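Local structure of gamma-hexachlorocyclohexane dehydrochlorinase (Sphingomonas paucimobilis, 3A76) at residues 130-135 and 152-157. The protein catalyses two successive 1,2-anti dehydrochlorinations that convert the pollutant lindane (gamma-hexachlorocyclohexane) to 1,3,4,6-tetrachloro-1,4-cyclohexadiene. Residues are numbered along the deposited sequence; the frame is centred on the assembly and turned at random.
Sequences AAVFTD and CTNYFT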
loop_
_atom_site.group_PDB
_atom_site.type_symbol
_atom_site.label_atom_id
_atom_site.label_comp_id
_atom_site.label_asym_id
_atom_site.label_seq_id
_atom_site.Cartn_x
_atom_site.Cartn_y
_atom_site.Cartn_z
ATOM N N ALA B 130 -9.679 -2.140 9.567
ATOM C CA ALA B 130 -9.704 -1.415 8.303
ATOM C C ALA B 130 -10.343 -0.071 8.577
ATOM O O ALA B 130 -11.453 0.002 9.122
ATOM C CB ALA B 130 -10.482 -2.174 7.249
ATOM N N ALA B 131 -9.620 0.992 8.240
ATOM C CA ALA B 131 -10.082 2.339 8.520
ATOM C C ALA B 131 -9.919 3.274 7.339
ATOM O O ALA B 131 -9.080 3.058 6.477
ATOM C CB ALA B 131 -9.397 2.916 9.785
ATOM N N VAL B 132 -10.756 4.304 7.304
ATOM C CA VAL B 132 -10.678 5.348 6.304
ATOM C C VAL B 132 -10.156 6.634 6.951
ATOM O O VAL B 132 -10.591 7.016 8.063
ATOM C CB VAL B 132 -12.068 5.559 5.620
ATOM C CG1 VAL B 132 -12.104 6.843 4.758
ATOM C CG2 VAL B 132 -12.409 4.350 4.774
ATOM N N PHE B 133 -9.214 7.281 6.268
ATOM C CA PHE B 133 -8.746 8.607 6.655
ATOM C C PHE B 133 -9.398 9.690 5.786
ATOM O O PHE B 133 -9.410 9.584 4.557
ATOM C CB PHE B 133 -7.218 8.693 6.534
ATOM C CG PHE B 133 -6.473 7.730 7.434
ATOM C CD1 PHE B 133 -5.415 6.978 6.939
ATOM C CD2 PHE B 133 -6.823 7.586 8.771
ATOM C CE1 PHE B 133 -4.708 6.104 7.774
ATOM C CE2 PHE B 133 -6.131 6.698 9.614
ATOM C CZ PHE B 133 -5.074 5.963 9.115
ATOM N N THR B 134 -9.958 10.716 6.435
ATOM C CA THR B 134 -10.461 11.902 5.749
ATOM C C THR B 134 -9.583 13.021 6.279
ATOM O O THR B 134 -9.585 13.317 7.477
ATOM C CB THR B 134 -11.954 12.178 6.055
ATOM O OG1 THR B 134 -12.697 10.955 5.960
ATOM C CG2 THR B 134 -12.557 13.212 5.075
ATOM N N ASP B 135 -8.795 13.604 5.387
ATOM C CA ASP B 135 -7.735 14.501 5.785
ATOM C C ASP B 135 -7.846 15.856 5.102
ATOM O O ASP B 135 -8.404 15.977 3.998
ATOM C CB ASP B 135 -6.363 13.894 5.434
ATOM C CG ASP B 135 -6.061 12.606 6.187
ATOM O OD1 ASP B 135 -5.299 11.775 5.642
ATOM O OD2 ASP B 135 -6.557 12.431 7.317
ATOM N N CYS B 152 -11.871 6.801 10.617
ATOM C CA CYS B 152 -13.125 6.112 10.806
ATOM C C CYS B 152 -12.856 4.636 10.569
ATOM O O CYS B 152 -12.375 4.263 9.498
ATOM C CB CYS B 152 -14.150 6.642 9.792
ATOM S SG CYS B 152 -15.707 5.737 9.749
ATOM N N THR B 153 -13.154 3.799 11.559
ATOM C CA THR B 153 -12.870 2.374 11.419
ATOM C C THR B 153 -14.094 1.571 10.979
ATOM O O THR B 153 -15.135 1.553 11.654
ATOM C CB THR B 153 -12.129 1.731 12.637
ATOM O OG1 THR B 153 -13.063 1.216 13.584
ATOM C CG2 THR B 153 -11.216 2.719 13.312
ATOM N N ASN B 154 -13.941 0.918 9.832
ATOM C CA ASN B 154 -14.995 0.091 9.260
ATOM C C ASN B 154 -14.976 -1.373 9.732
ATOM O O ASN B 154 -16.020 -1.931 10.066
ATOM C CB ASN B 154 -14.980 0.263 7.739
ATOM C CG ASN B 154 -15.282 1.711 7.335
ATOM O OD1 ASN B 154 -16.210 2.318 7.873
ATOM N ND2 ASN B 154 -14.499 2.270 6.422
ATOM N N TYR B 155 -13.787 -1.974 9.790
ATOM C CA TYR B 155 -13.616 -3.298 10.389
ATOM C C TYR B 155 -12.782 -3.221 11.642
ATOM O O TYR B 155 -11.808 -2.477 11.699
ATOM C CB TYR B 155 -12.951 -4.285 9.413
ATOM C CG TYR B 155 -13.769 -4.641 8.189
ATOM C CD1 TYR B 155 -15.173 -4.628 8.215
ATOM C CD2 TYR B 155 -13.139 -5.013 7.011
ATOM C CE1 TYR B 155 -15.921 -4.974 7.077
ATOM C CE2 TYR B 155 -13.865 -5.360 5.884
ATOM C CZ TYR B 155 -15.249 -5.339 5.918
ATOM O OH TYR B 155 -15.937 -5.684 4.786
ATOM N N PHE B 156 -13.171 -4.007 12.638
ATOM C CA PHE B 156 -12.433 -4.150 13.878
ATOM C C PHE B 156 -12.591 -5.602 14.289
ATOM O O PHE B 156 -13.615 -5.978 14.877
ATOM C CB PHE B 156 -13.023 -3.223 14.941
ATOM C CG PHE B 156 -12.271 -3.213 16.253
ATOM C CD1 PHE B 156 -11.367 -2.188 16.542
ATOM C CD2 PHE B 156 -12.501 -4.196 17.218
ATOM C CE1 PHE B 156 -10.672 -2.156 17.759
ATOM C CE2 PHE B 156 -11.816 -4.180 18.440
ATOM C CZ PHE B 156 -10.900 -3.156 18.713
ATOM N N THR B 157 -11.590 -6.424 13.979
ATOM C CA THR B 157 -11.731 -7.871 14.148
ATOM C C THR B 157 -10.617 -8.513 14.992
ATOM O O THR B 157 -9.504 -8.704 14.503
ATOM C CB THR B 157 -11.837 -8.587 12.772
ATOM O OG1 THR B 157 -12.583 -7.778 11.853
ATOM C CG2 THR B 157 -12.522 -9.952 12.913
#
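The carbonyl oxygen Ala130 O is gripped by two successive amides of the facing strand. Asn154 N reaches it at 2.7 Å, nearly along the C=O axis but with a bent N-H...O angle of 139°. Tyr155 N donates at 3.1 Å and a straighter 160°, on a lone pair in the carbonyl plane. Two residues set against one, with Ala130 N returning a bond to Tyr155 O, define a classic beta bulge in the antiparallel hairpin of strands 125-140 and 143-158. Beyond the bulge, Val132 and Cys152 form a regular hydrogen-bonded pair, Val132 N to Cys152 O being 2.7 Å and Cys152 N to Val132 O 2.9 Å. Between the bulge and this pair, Ala131 and Thr153 make a close non-hydrogen-bonded pair, where Ala131 CB lies 4.0 Å from Thr153 CG2.

On the opposite face, Ala130 CB packs obliquely against the Tyr155 ring, 3.9 Å from CD2. Asn154, swung by its chi1 of -63° so that CG is anti to the carbonyl carbon, sends its amide back across Val132, and ND2 comes within 3.4 Å of Val132 CG2, a van der Waals contact.

The chain turns a corner at Asn154, the extra residue of the bulge. Before it, Thr153 touches bound spermidine on the face where the Ala131 side chain is about 7 Å from that of His93, the inferred proton acceptor. After it, Tyr155 OH hydrogen-bonds Glu90 of a second subunit and its ring stacks on Phe164 there. The doubly used carbonyl thus satisfies both amides where the strand turns beside the ligand pocket and the subunit interface.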